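Local coordinates for aldehyde dehydrogenase (Anabaena variabilis, PDB 4H7N), which probably oxidises aldehydes to carboxylic acids with NAD+ as the electron acceptor, as other members of the aldehyde dehydrogenase family do, at residues Ile8-Pro13 with Phe18-Ile23; Leu29-Cys34 with Ile200-Phe205; Leu242-Leu247 with Glu401-Lys406. One frame throughout, in Å; residues are numbered along the deposited sequence.

Contact 1 of 3, residues Ile8-Pro13 with Phe18-Ile23; sequences IEVRNP and FDYVII
D19 and N12 tie the turn end of this pair of strands together through their side chains: N12 ND2 donates to D19 OD2 over 2.8 Å. The donor stands well above the carboxylate plane, and the amide and carboxylate planes are turned 58° against each other. D19 CG sits between its own backbone N and carbonyl carbon (chi1 69°), a torsion that swings the carboxylate back toward N12. The same carboxylate is claimed from outside as well, OD1 by a salt bridge to R167 and OD2 by N76, so several donors probably hold its rotation. N12 OD1, for its part, accepts from the backbone N atoms of R14 and T15 in the connecting turn.

Farther from the turn, backbone hydrogen bonds join the strands. I8 and I22 form a reciprocal antiparallel hydrogen-bonded pair, I8 N to I22 O at 2.9 Å and I22 N to I8 O at 3.0 Å. Nearer the turn, D19 N reaches V10 O at 3.1 Å. Strands 8-11 and 18-22 thus make a two-stranded beta hairpin, a sheet of its own at the surface of the chain.

Its two faces are packed differently. On one, E9 CB lies over the F18 ring as a CH-pi contact, 3.8 Å from the centroid, while R11 N comes at the ring's edge. On the other, I22 CG1 touches I8 CB at 3.7 Å and approaches V10 CG2 more loosely at 4.2 Å, with V10 CB against Y20 CB completing an aliphatic strip.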
ATOM      1  N   ILE A   8      -5.904  34.269   0.811  1.00 30.75           N
ATOM      2  CA  ILE A   8      -6.663  33.820  -0.342  1.00 29.93           C
ATOM      3  C   ILE A   8      -8.114  34.223  -0.096  1.00 30.76           C
ATOM      4  O   ILE A   8      -8.677  33.894   0.929  1.00 28.61           O
ATOM      5  CB  ILE A   8      -6.565  32.278  -0.507  1.00 31.23           C
ATOM      6  CG1 ILE A   8      -5.133  31.861  -0.795  1.00 31.68           C
ATOM      7  CG2 ILE A   8      -7.442  31.806  -1.662  1.00 33.12           C
ATOM      8  CD1 ILE A   8      -4.797  30.401  -0.557  1.00 33.87           C
ATOM      9  N   GLU A   9      -8.713  34.933  -1.041  1.00 30.23           N
ATOM     10  CA  GLU A   9     -10.107  35.289  -0.934  1.00 32.49           C
ATOM     11  C   GLU A   9     -10.925  34.145  -1.509  1.00 31.36           C
ATOM     12  O   GLU A   9     -10.521  33.521  -2.493  1.00 30.51           O
ATOM     13  CB  GLU A   9     -10.370  36.572  -1.675  1.00 34.83           C
ATOM     14  CG  GLU A   9      -9.660  37.753  -1.054  1.00 39.50           C
ATOM     15  CD  GLU A   9     -10.085  39.062  -1.701  1.00 46.00           C
ATOM     16  OE1 GLU A   9      -9.604  39.370  -2.814  1.00 49.43           O
ATOM     17  OE2 GLU A   9     -10.944  39.747  -1.110  1.00 50.94           O
ATOM     18  N   VAL A  10     -12.074  33.867  -0.903  1.00 30.26           N
ATOM     19  CA  VAL A  10     -12.787  32.631  -1.205  1.00 28.61           C
ATOM     20  C   VAL A  10     -14.140  33.029  -1.744  1.00 29.33           C
ATOM     21  O   VAL A  10     -14.873  33.804  -1.103  1.00 29.91           O
ATOM     22  CB  VAL A  10     -12.907  31.735   0.030  1.00 28.29           C
ATOM     23  CG1 VAL A  10     -13.727  30.480  -0.258  1.00 27.85           C
ATOM     24  CG2 VAL A  10     -11.545  31.355   0.572  1.00 29.01           C
ATOM     25  N   ARG A  11     -14.449  32.532  -2.940  1.00 28.24           N
ATOM     26  CA  ARG A  11     -15.704  32.803  -3.613  1.00 28.53           C
ATOM     27  C   ARG A  11     -16.879  32.037  -2.990  1.00 27.82           C
ATOM     28  O   ARG A  11     -16.765  30.881  -2.572  1.00 27.88           O
ATOM     29  CB  ARG A  11     -15.507  32.477  -5.101  1.00 29.70           C
ATOM     30  CG  ARG A  11     -16.743  32.481  -5.965  1.00 30.59           C
ATOM     31  CD  ARG A  11     -16.360  32.309  -7.424  1.00 31.52           C
ATOM     32  NE  ARG A  11     -17.502  32.281  -8.309  1.00 32.45           N
ATOM     33  CZ  ARG A  11     -18.352  31.255  -8.427  1.00 32.18           C
ATOM     34  NH1 ARG A  11     -18.207  30.148  -7.717  1.00 31.12           N
ATOM     35  NH2 ARG A  11     -19.363  31.326  -9.256  1.00 32.14           N
ATOM     36  N   ASN A  12     -17.992  32.724  -2.877  1.00 26.88           N
ATOM     37  CA  ASN A  12     -19.263  32.142  -2.514  1.00 27.43           C
ATOM     38  C   ASN A  12     -19.895  31.604  -3.795  1.00 27.40           C
ATOM     39  O   ASN A  12     -20.084  32.343  -4.769  1.00 28.05           O
ATOM     40  CB  ASN A  12     -20.141  33.229  -1.912  1.00 29.61           C
ATOM     41  CG  ASN A  12     -21.508  32.741  -1.492  1.00 30.26           C
ATOM     42  OD1 ASN A  12     -22.220  32.079  -2.213  1.00 28.98           O
ATOM     43  ND2 ASN A  12     -21.917  33.201  -0.334  1.00 32.67           N
ATOM     44  N   PRO A  13     -20.199  30.313  -3.810  1.00 27.67           N
ATOM     45  CA  PRO A  13     -20.708  29.674  -5.024  1.00 28.02           C
ATOM     46  C   PRO A  13     -22.147  30.076  -5.423  1.00 28.12           C
ATOM     47  O   PRO A  13     -22.518  29.911  -6.565  1.00 27.98           O
ATOM     48  CB  PRO A  13     -20.632  28.193  -4.674  1.00 26.22           C
ATOM     49  CG  PRO A  13     -20.854  28.159  -3.217  1.00 27.27           C
ATOM     50  CD  PRO A  13     -20.049  29.342  -2.713  1.00 27.17           C
ATOM     51  N   PHE A  18     -16.711  37.393  -3.171  1.00 35.99           N
ATOM     52  CA  PHE A  18     -15.751  36.963  -2.152  1.00 36.03           C
ATOM     53  C   PHE A  18     -16.326  37.245  -0.780  1.00 36.48           C
ATOM     54  O   PHE A  18     -16.711  38.352  -0.496  1.00 41.55           O
ATOM     55  CB  PHE A  18     -14.431  37.678  -2.286  1.00 37.25           C
ATOM     56  CG  PHE A  18     -13.622  37.260  -3.474  1.00 40.10           C
ATOM     57  CD1 PHE A  18     -13.347  35.915  -3.721  1.00 38.30           C
ATOM     58  CD2 PHE A  18     -13.073  38.222  -4.326  1.00 43.58           C
ATOM     59  CE1 PHE A  18     -12.585  35.532  -4.813  1.00 40.41           C
ATOM     60  CE2 PHE A  18     -12.291  37.845  -5.420  1.00 46.04           C
ATOM     61  CZ  PHE A  18     -12.046  36.491  -5.663  1.00 44.69           C
ATOM     62  N   ASP A  19     -16.433  36.262   0.081  1.00 35.53           N
ATOM     63  CA  ASP A  19     -17.052  36.536   1.372  1.00 36.46           C
ATOM     64  C   ASP A  19     -16.320  35.857   2.494  1.00 34.23           C
ATOM     65  O   ASP A  19     -16.894  35.649   3.550  1.00 33.84           O
ATOM     66  CB  ASP A  19     -18.537  36.139   1.357  1.00 36.71           C
ATOM     67  CG  ASP A  19     -18.741  34.605   1.280  1.00 36.53           C
ATOM     68  OD1 ASP A  19     -17.745  33.846   1.076  1.00 35.70           O
ATOM     69  OD2 ASP A  19     -19.901  34.161   1.426  1.00 34.26           O
ATOM     70  N   TYR A  20     -15.057  35.488   2.260  1.00 30.63           N
ATOM     71  CA  TYR A  20     -14.319  34.722   3.222  1.00 29.48           C
ATOM     72  C   TYR A  20     -12.863  34.824   2.820  1.00 28.26           C
ATOM     73  O   TYR A  20     -12.578  35.014   1.649  1.00 26.55           O
ATOM     74  CB  TYR A  20     -14.748  33.279   3.191  1.00 29.25           C
ATOM     75  CG  TYR A  20     -14.383  32.486   4.420  1.00 30.12           C
ATOM     76  CD1 TYR A  20     -15.081  32.674   5.592  1.00 32.22           C
ATOM     77  CD2 TYR A  20     -13.402  31.505   4.391  1.00 29.20           C
ATOM     78  CE1 TYR A  20     -14.796  31.933   6.714  1.00 34.03           C
ATOM     79  CE2 TYR A  20     -13.095  30.750   5.516  1.00 30.55           C
ATOM     80  CZ  TYR A  20     -13.801  30.962   6.671  1.00 33.26           C
ATOM     81  OH  TYR A  20     -13.570  30.267   7.821  1.00 35.01           O
ATOM     82  N   VAL A  21     -11.982  34.729   3.801  1.00 27.81           N
ATOM     83  CA  VAL A  21     -10.528  34.857   3.575  1.00 29.40           C
ATOM     84  C   VAL A  21      -9.871  33.749   4.341  1.00 27.81           C
ATOM     85  O   VAL A  21     -10.227  33.501   5.475  1.00 28.46           O
ATOM     86  CB  VAL A  21      -9.956  36.170   4.129  1.00 32.05           C
ATOM     87  CG1 VAL A  21      -8.447  36.212   3.951  1.00 34.92           C
ATOM     88  CG2 VAL A  21     -10.587  37.356   3.395  1.00 34.40           C
ATOM     89  N   ILE A  22      -8.885  33.092   3.761  1.00 26.67           N
ATOM     90  CA  ILE A  22      -8.105  32.145   4.532  1.00 26.48           C
ATOM     91  C   ILE A  22      -6.645  32.552   4.401  1.00 26.32           C
ATOM     92  O   ILE A  22      -6.297  33.280   3.474  1.00 25.33           O
ATOM     93  CB  ILE A  22      -8.317  30.710   3.996  1.00 27.61           C
ATOM     94  CG1 ILE A  22      -7.934  30.585   2.529  1.00 28.89           C
ATOM     95  CG2 ILE A  22      -9.764  30.266   4.215  1.00 27.91           C
ATOM     96  CD1 ILE A  22      -8.159  29.189   2.018  1.00 32.48           C
ATOM     97  N   ILE A  23      -5.813  32.077   5.316  1.00 26.66           N
ATOM     98  CA  ILE A  23      -4.428  32.446   5.452  1.00 28.85           C
ATOM     99  C   ILE A  23      -3.502  31.233   5.446  1.00 30.36           C
ATOM    100  O   ILE A  23      -3.287  30.650   6.453  1.00 29.63           O
ATOM    101  CB  ILE A  23      -4.162  33.163   6.801  1.00 30.48           C
ATOM    102  CG1 ILE A  23      -5.237  34.183   7.094  1.00 32.21           C
ATOM    103  CG2 ILE A  23      -2.797  33.853   6.819  1.00 29.17           C
ATOM    104  CD1 ILE A  23      -5.241  35.294   6.128  1.00 35.39           C
TER

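Contact 2 of 3, residues Leu29-Cys34 with Ile200-Phe205; sequences LLAQQC and INYVDF
L30 brings its branched end to the rim of the Y202 ring, CD2 lying near the ring plane at 4.1 Å from CE2. With CG anti to the backbone N (chi1 -175°), the leucine chain leads toward the tyrosine, and its CG lies equally close to CD2 and CE2 of that ring.

One residue on, A31 offers a methyl to the flat of the same ring. Its CB is 4.0 Å from the centroid and 24° off the normal, a CH-pi contact displaced toward the rim, with CE1 the closest atom at 3.7 Å. N201 CB covers the opposite face, so the ring is held between an alanine of the helix and its own neighbour in sequence.

A turn of helix after L30, C34 packs SG against Y202 CB at 3.7 Å. Relative to the ring the sulfur stands obliquely, 5.4 Å from the centroid. The C34 side chain also touches L129 of strand 118-134.

R38, further along helix 27-46, adds polar links to Y202 O and D204. The whole is helix-to-loop packing: the N-terminal helix 27-46 is laid against the connection from helix 193-200 to strand 205-209, an alpha-to-beta link in the Rossmann-like part of the aldehyde dehydrogenase fold.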
ATOM      1  N   LEU A  29       6.160  27.995   9.121  1.00 42.79           N
ATOM      2  CA  LEU A  29       5.037  27.826  10.048  1.00 42.66           C
ATOM      3  C   LEU A  29       4.316  26.470   9.939  1.00 40.13           C
ATOM      4  O   LEU A  29       3.848  25.916  10.929  1.00 39.70           O
ATOM      5  CB  LEU A  29       4.008  28.919   9.798  1.00 43.49           C
ATOM      6  CG  LEU A  29       2.719  28.852  10.631  1.00 45.71           C
ATOM      7  CD1 LEU A  29       3.109  28.812  12.094  1.00 46.88           C
ATOM      8  CD2 LEU A  29       1.819  30.053  10.330  1.00 49.36           C
ATOM      9  N   LEU A  30       4.138  25.967   8.727  1.00 37.57           N
ATOM     10  CA  LEU A  30       3.527  24.676   8.570  1.00 35.79           C
ATOM     11  C   LEU A  30       4.343  23.581   9.272  1.00 35.41           C
ATOM     12  O   LEU A  30       3.801  22.720   9.990  1.00 32.96           O
ATOM     13  CB  LEU A  30       3.355  24.374   7.091  1.00 36.15           C
ATOM     14  CG  LEU A  30       2.603  23.090   6.839  1.00 35.09           C
ATOM     15  CD1 LEU A  30       1.255  23.044   7.564  1.00 34.18           C
ATOM     16  CD2 LEU A  30       2.421  22.983   5.339  1.00 37.03           C
ATOM     17  N   ALA A  31       5.654  23.644   9.110  1.00 36.58           N
ATOM     18  CA  ALA A  31       6.581  22.669   9.726  1.00 37.96           C
ATOM     19  C   ALA A  31       6.484  22.704  11.250  1.00 37.31           C
ATOM     20  O   ALA A  31       6.549  21.694  11.938  1.00 35.51           O
ATOM     21  CB  ALA A  31       8.014  22.993   9.300  1.00 40.50           C
ATOM     22  N   GLN A  32       6.379  23.898  11.765  1.00 36.91           N
ATOM     23  CA  GLN A  32       6.176  24.122  13.183  1.00 42.10           C
ATOM     24  C   GLN A  32       4.914  23.478  13.682  1.00 40.52           C
ATOM     25  O   GLN A  32       4.948  22.794  14.680  1.00 41.61           O
ATOM     26  CB  GLN A  32       6.161  25.633  13.425  1.00 50.15           C
ATOM     27  CG  GLN A  32       6.056  26.154  14.847  1.00 56.76           C
ATOM     28  CD  GLN A  32       6.089  27.688  14.846  1.00 63.69           C
ATOM     29  OE1 GLN A  32       7.043  28.288  14.324  1.00 65.89           O
ATOM     30  NE2 GLN A  32       5.030  28.325  15.374  1.00 62.35           N
ATOM     31  N   GLN A  33       3.788  23.644  12.985  1.00 40.07           N
ATOM     32  CA  GLN A  33       2.524  23.024  13.432  1.00 38.58           C
ATOM     33  C   GLN A  33       2.554  21.497  13.339  1.00 35.01           C
ATOM     34  O   GLN A  33       1.969  20.823  14.175  1.00 32.01           O
ATOM     35  CB  GLN A  33       1.345  23.532  12.629  1.00 40.94           C
ATOM     36  CG  GLN A  33       1.135  25.029  12.720  1.00 44.92           C
ATOM     37  CD  GLN A  33      -0.038  25.439  11.874  1.00 49.42           C
ATOM     38  OE1 GLN A  33       0.124  26.019  10.792  1.00 52.08           O
ATOM     39  NE2 GLN A  33      -1.233  25.099  12.336  1.00 51.02           N
ATOM     40  N   CYS A  34       3.224  20.950  12.326  1.00 33.24           N
ATOM     41  CA  CYS A  34       3.379  19.507  12.237  1.00 32.53           C
ATOM     42  C   CYS A  34       4.189  18.952  13.432  1.00 33.91           C
ATOM     43  O   CYS A  34       3.848  17.901  14.013  1.00 32.32           O
ATOM     44  CB  CYS A  34       4.003  19.123  10.900  1.00 31.99           C
ATOM     45  SG  CYS A  34       2.858  19.446   9.532  1.00 31.99           S
ATOM     46  N   ILE A 200       3.037  17.536   2.326  1.00 25.63           N
ATOM     47  CA  ILE A 200       3.582  16.212   2.021  1.00 27.64           C
ATOM     48  C   ILE A 200       5.035  16.080   2.485  1.00 28.60           C
ATOM     49  O   ILE A 200       5.484  14.956   2.865  1.00 29.72           O
ATOM     50  CB  ILE A 200       3.440  15.903   0.518  1.00 30.17           C
ATOM     51  CG1 ILE A 200       1.961  15.789   0.148  1.00 30.92           C
ATOM     52  CG2 ILE A 200       4.212  14.662   0.130  1.00 31.76           C
ATOM     53  CD1 ILE A 200       1.695  15.844  -1.349  1.00 33.01           C
ATOM     54  N   ASN A 201       5.779  17.186   2.488  1.00 29.93           N
ATOM     55  CA  ASN A 201       7.130  17.155   3.065  1.00 32.68           C
ATOM     56  C   ASN A 201       7.252  16.906   4.545  1.00 31.57           C
ATOM     57  O   ASN A 201       8.343  16.592   4.957  1.00 29.80           O
ATOM     58  CB  ASN A 201       7.949  18.362   2.733  1.00 35.96           C
ATOM     59  CG  ASN A 201       8.121  18.531   1.256  1.00 40.21           C
ATOM     60  OD1 ASN A 201       8.220  17.562   0.512  1.00 45.22           O
ATOM     61  ND2 ASN A 201       8.045  19.770   0.811  1.00 43.63           N
ATOM     62  N   TYR A 202       6.170  16.999   5.323  1.00 28.90           N
ATOM     63  CA  TYR A 202       6.268  16.939   6.787  1.00 29.47           C
ATOM     64  C   TYR A 202       5.618  15.714   7.468  1.00 27.82           C
ATOM     65  O   TYR A 202       5.831  15.491   8.666  1.00 26.86           O
ATOM     66  CB  TYR A 202       5.684  18.219   7.410  1.00 31.47           C
ATOM     67  CG  TYR A 202       6.334  19.457   6.840  1.00 36.23           C
ATOM     68  CD1 TYR A 202       7.723  19.654   6.941  1.00 41.66           C
ATOM     69  CD2 TYR A 202       5.603  20.374   6.117  1.00 37.93           C
ATOM     70  CE1 TYR A 202       8.342  20.766   6.355  1.00 43.31           C
ATOM     71  CE2 TYR A 202       6.199  21.496   5.542  1.00 41.86           C
ATOM     72  CZ  TYR A 202       7.567  21.683   5.650  1.00 45.31           C
ATOM     73  OH  TYR A 202       8.142  22.800   5.074  1.00 44.90           O
ATOM     74  N   VAL A 203       4.848  14.942   6.713  1.00 24.92           N
ATOM     75  CA  VAL A 203       4.040  13.871   7.261  1.00 23.92           C
ATOM     76  C   VAL A 203       4.663  12.502   6.976  1.00 24.63           C
ATOM     77  O   VAL A 203       5.625  12.391   6.208  1.00 23.88           O
ATOM     78  CB  VAL A 203       2.602  13.970   6.749  1.00 22.87           C
ATOM     79  CG1 VAL A 203       1.986  15.335   7.146  1.00 24.33           C
ATOM     80  CG2 VAL A 203       2.465  13.768   5.274  1.00 22.86           C
ATOM     81  N   ASP A 204       4.108  11.485   7.608  1.00 23.88           N
ATOM     82  CA  ASP A 204       4.568  10.099   7.493  1.00 25.06           C
ATOM     83  C   ASP A 204       3.716   9.286   6.529  1.00 23.87           C
ATOM     84  O   ASP A 204       4.051   8.156   6.185  1.00 24.61           O
ATOM     85  CB  ASP A 204       4.503   9.439   8.869  1.00 23.98           C
ATOM     86  CG  ASP A 204       5.372  10.154   9.902  1.00 26.13           C
ATOM     87  OD1 ASP A 204       6.462  10.622   9.561  1.00 24.86           O
ATOM     88  OD2 ASP A 204       4.927  10.365  11.057  1.00 25.96           O
ATOM     89  N   PHE A 205       2.605   9.862   6.096  1.00 22.18           N
ATOM     90  CA  PHE A 205       1.554   9.170   5.354  1.00 21.57           C
ATOM     91  C   PHE A 205       0.677  10.303   4.736  1.00 22.21           C
ATOM     92  O   PHE A 205       0.278  11.247   5.447  1.00 23.75           O
ATOM     93  CB  PHE A 205       0.729   8.280   6.305  1.00 23.19           C
ATOM     94  CG  PHE A 205      -0.218   7.313   5.611  1.00 23.36           C
ATOM     95  CD1 PHE A 205      -1.290   7.765   4.855  1.00 23.28           C
ATOM     96  CD2 PHE A 205      -0.059   5.957   5.763  1.00 26.89           C
ATOM     97  CE1 PHE A 205      -2.122   6.885   4.205  1.00 23.90           C
ATOM     98  CE2 PHE A 205      -0.914   5.046   5.142  1.00 26.24           C
ATOM     99  CZ  PHE A 205      -1.932   5.527   4.335  1.00 26.90           C
TER

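Contact 3 of 3, residues Leu242-Leu247 with Glu401-Lys406; sequences LESANL and EDEALK
The turn that leaves strand 237-241 for helix 247-259 is met here by the start of helix 401-408, which itself follows the neighbouring parallel strand 393-397 of the seven-stranded sheet. Two adjacent beta-alpha connections are therefore joined at the ends of these two strands from which the chain leaves for the helices. L242 to A245 form a type I beta turn, closed by A245 N on L242 O at 2.9 Å, and S244 within it faces the helix.

S244 OG donates to E403 OE1 over a short 2.6 Å, meeting the oxygen from above the carboxylate plane, 40° out of it. The serine hydroxyl reaches that position because OG lies between the backbone N and the carbonyl carbon (chi1 64°); it also accepts from G399 N, in the loop just ahead of the helix. E403 answers with an extended chain, its CG anti to the backbone N (chi1 -167°), which carries the carboxylate across the gap.

A water completes the bridge. It accepts from S244 N at 3.0 Å and donates to E403 OE2 at 2.7 Å, so both carboxylate oxygens are linked to the same serine, one directly and one through solvent. Beside the polar atoms, L242 CD1 approaches E403 from the opposite direction, 3.9 Å from OE2 and slightly farther from CG.

E403 N, bonded to S400 OG, belongs to the first turn of its helix. Held at both oxygens, the E403 carboxylate is probably restrained in its rotation. The serine hydroxyl and the water both donate to it, which is consistent with an ionised carboxylate.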
ATOM      1  N   LEU A 242     -29.483  -3.556 -19.096  1.00 29.15           N
ATOM      2  CA  LEU A 242     -29.829  -4.668 -19.970  1.00 31.19           C
ATOM      3  C   LEU A 242     -31.309  -4.695 -20.266  1.00 33.09           C
ATOM      4  O   LEU A 242     -32.149  -4.088 -19.549  1.00 30.79           O
ATOM      5  CB  LEU A 242     -29.387  -6.005 -19.334  1.00 31.58           C
ATOM      6  CG  LEU A 242     -27.900  -6.055 -18.937  1.00 32.62           C
ATOM      7  CD1 LEU A 242     -27.627  -7.365 -18.214  1.00 34.40           C
ATOM      8  CD2 LEU A 242     -26.987  -5.893 -20.153  1.00 31.76           C
ATOM      9  N   GLU A 243     -31.617  -5.466 -21.312  1.00 34.75           N
ATOM     10  CA  GLU A 243     -32.944  -5.531 -21.892  1.00 36.45           C
ATOM     11  C   GLU A 243     -34.005  -5.938 -20.870  1.00 35.03           C
ATOM     12  O   GLU A 243     -35.109  -5.423 -20.923  1.00 34.78           O
ATOM     13  CB  GLU A 243     -32.880  -6.570 -23.020  1.00 41.52           C
ATOM     14  CG  GLU A 243     -34.075  -6.619 -23.918  1.00 46.83           C
ATOM     15  CD  GLU A 243     -33.721  -7.359 -25.207  1.00 53.24           C
ATOM     16  OE1 GLU A 243     -33.270  -8.531 -25.134  1.00 57.61           O
ATOM     17  OE2 GLU A 243     -33.841  -6.751 -26.283  1.00 54.04           O
ATOM     18  N   SER A 244     -33.661  -6.869 -19.967  1.00 32.98           N
ATOM     19  CA  SER A 244     -34.551  -7.364 -18.911  1.00 34.01           C
ATOM     20  C   SER A 244     -34.725  -6.420 -17.694  1.00 33.25           C
ATOM     21  O   SER A 244     -35.438  -6.760 -16.743  1.00 32.13           O
ATOM     22  CB  SER A 244     -34.017  -8.704 -18.385  1.00 34.40           C
ATOM     23  OG  SER A 244     -32.748  -8.564 -17.764  1.00 30.57           O
ATOM     24  N   ALA A 245     -34.054  -5.270 -17.699  1.00 31.01           N
ATOM     25  CA  ALA A 245     -34.034  -4.414 -16.480  1.00 31.13           C
ATOM     26  C   ALA A 245     -35.405  -3.902 -16.068  1.00 31.12           C
ATOM     27  O   ALA A 245     -36.274  -3.769 -16.894  1.00 32.73           O
ATOM     28  CB  ALA A 245     -33.118  -3.210 -16.684  1.00 29.90           C
ATOM     29  N   ASN A 246     -35.550  -3.524 -14.796  1.00 30.99           N
ATOM     30  CA  ASN A 246     -36.731  -2.801 -14.326  1.00 31.93           C
ATOM     31  C   ASN A 246     -36.466  -1.321 -14.613  1.00 32.74           C
ATOM     32  O   ASN A 246     -35.693  -0.679 -13.885  1.00 32.01           O
ATOM     33  CB  ASN A 246     -36.959  -3.030 -12.824  1.00 31.79           C
ATOM     34  CG  ASN A 246     -38.161  -2.267 -12.267  1.00 32.69           C
ATOM     35  OD1 ASN A 246     -38.539  -1.209 -12.759  1.00 32.14           O
ATOM     36  ND2 ASN A 246     -38.743  -2.794 -11.191  1.00 33.29           N
ATOM     37  N   LEU A 247     -37.078  -0.794 -15.675  1.00 31.45           N
ATOM     38  CA  LEU A 247     -36.747   0.560 -16.160  1.00 31.28           C
ATOM     39  C   LEU A 247     -37.176   1.675 -15.226  1.00 30.99           C
ATOM     40  O   LEU A 247     -36.588   2.757 -15.249  1.00 28.62           O
ATOM     41  CB  LEU A 247     -37.364   0.820 -17.531  1.00 34.17           C
ATOM     42  CG  LEU A 247     -36.853  -0.120 -18.630  1.00 36.43           C
ATOM     43  CD1 LEU A 247     -37.586   0.206 -19.932  1.00 38.00           C
ATOM     44  CD2 LEU A 247     -35.348  -0.014 -18.785  1.00 34.41           C
ATOM     45  N   GLU A 401     -30.583 -10.621 -10.386  1.00 37.26           N
ATOM     46  CA  GLU A 401     -29.259 -10.344  -9.916  1.00 39.19           C
ATOM     47  C   GLU A 401     -28.222 -11.195 -10.664  1.00 38.90           C
ATOM     48  O   GLU A 401     -27.156 -10.697 -10.985  1.00 34.76           O
ATOM     49  CB  GLU A 401     -29.139 -10.448  -8.391  1.00 42.27           C
ATOM     50  CG  GLU A 401     -28.872 -11.834  -7.843  1.00 48.16           C
ATOM     51  CD  GLU A 401     -28.701 -11.878  -6.318  1.00 51.18           C
ATOM     52  OE1 GLU A 401     -29.454 -11.192  -5.589  1.00 47.05           O
ATOM     53  OE2 GLU A 401     -27.829 -12.653  -5.859  1.00 54.17           O
ATOM     54  N   ASP A 402     -28.516 -12.462 -10.944  1.00 40.60           N
ATOM     55  CA  ASP A 402     -27.506 -13.310 -11.630  1.00 42.67           C
ATOM     56  C   ASP A 402     -27.173 -12.852 -13.042  1.00 37.53           C
ATOM     57  O   ASP A 402     -26.002 -12.851 -13.437  1.00 34.66           O
ATOM     58  CB  ASP A 402     -27.856 -14.802 -11.570  1.00 48.04           C
ATOM     59  CG  ASP A 402     -27.686 -15.362 -10.150  1.00 54.58           C
ATOM     60  OD1 ASP A 402     -26.839 -14.839  -9.360  1.00 57.65           O
ATOM     61  OD2 ASP A 402     -28.421 -16.304  -9.803  1.00 59.94           O
ATOM     62  N   GLU A 403     -28.163 -12.363 -13.769  1.00 35.44           N
ATOM     63  CA  GLU A 403     -27.865 -11.762 -15.075  1.00 35.37           C
ATOM     64  C   GLU A 403     -26.940 -10.510 -15.004  1.00 33.58           C
ATOM     65  O   GLU A 403     -25.955 -10.394 -15.749  1.00 32.69           O
ATOM     66  CB  GLU A 403     -29.164 -11.447 -15.812  1.00 38.06           C
ATOM     67  CG  GLU A 403     -28.923 -11.123 -17.263  1.00 40.29           C
ATOM     68  CD  GLU A 403     -30.162 -10.678 -18.000  1.00 42.74           C
ATOM     69  OE1 GLU A 403     -31.283 -10.639 -17.435  1.00 44.81           O
ATOM     70  OE2 GLU A 403     -29.979 -10.378 -19.187  1.00 43.80           O
ATOM     71  N   ALA A 404     -27.263  -9.581 -14.099  1.00 31.81           N
ATOM     72  CA  ALA A 404     -26.457  -8.415 -13.884  1.00 29.81           C
ATOM     73  C   ALA A 404     -25.048  -8.806 -13.417  1.00 30.26           C
ATOM     74  O   ALA A 404     -24.035  -8.248 -13.898  1.00 27.14           O
ATOM     75  CB  ALA A 404     -27.129  -7.492 -12.865  1.00 30.11           C
ATOM     76  N   LEU A 405     -24.957  -9.746 -12.486  1.00 30.08           N
ATOM     77  CA  LEU A 405     -23.652 -10.084 -11.922  1.00 30.80           C
ATOM     78  C   LEU A 405     -22.720 -10.627 -13.009  1.00 33.45           C
ATOM     79  O   LEU A 405     -21.492 -10.306 -13.012  1.00 32.57           O
ATOM     80  CB  LEU A 405     -23.760 -11.062 -10.749  1.00 32.34           C
ATOM     81  CG  LEU A 405     -24.202 -10.500  -9.378  1.00 32.97           C
ATOM     82  CD1 LEU A 405     -24.633 -11.641  -8.476  1.00 35.76           C
ATOM     83  CD2 LEU A 405     -23.124  -9.699  -8.692  1.00 31.84           C
ATOM     84  N   LYS A 406     -23.269 -11.437 -13.919  1.00 35.72           N
ATOM     85  CA  LYS A 406     -22.456 -11.949 -15.054  1.00 40.20           C
ATOM     86  C   LYS A 406     -21.741 -10.828 -15.792  1.00 35.05           C
ATOM     87  O   LYS A 406     -20.616 -10.978 -16.207  1.00 35.13           O
ATOM     88  CB  LYS A 406     -23.292 -12.713 -16.091  1.00 45.28           C
ATOM     89  CG  LYS A 406     -23.150 -14.210 -16.038  1.00 55.83           C
ATOM     90  CD  LYS A 406     -23.965 -14.812 -14.895  1.00 63.40           C
ATOM     91  CE  LYS A 406     -24.146 -16.336 -15.018  1.00 68.08           C
ATOM     92  NZ  LYS A 406     -25.207 -16.821 -14.085  1.00 70.53           N
TER
HETATM   93  O   HOH W   1     -31.508  -8.779 -20.684  1.00 40.08           O

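In the fold
The three contacts follow one another along the chain without overlapping. Contacts 1 and 2 are neighbours: strand 18-22 leads into helix 27-46, and the centres of the two contacts are about 24 Å apart, their nearest atoms about 6 Å apart. Contact 3 lies on the opposite side of the chain's centre, about 47 Å from contact 1 and about 50 Å from contact 2, centre to centre. It lies where strands 237-241 and 393-397 of the seven-stranded sheet lead into their helices, helix 401-408 packing through E401 and L405 on the second subunit. None of the three involves the predicted active-site residue E232; a glycerol, probably from crystallisation, lies about 5 Å from the Y202 side chain.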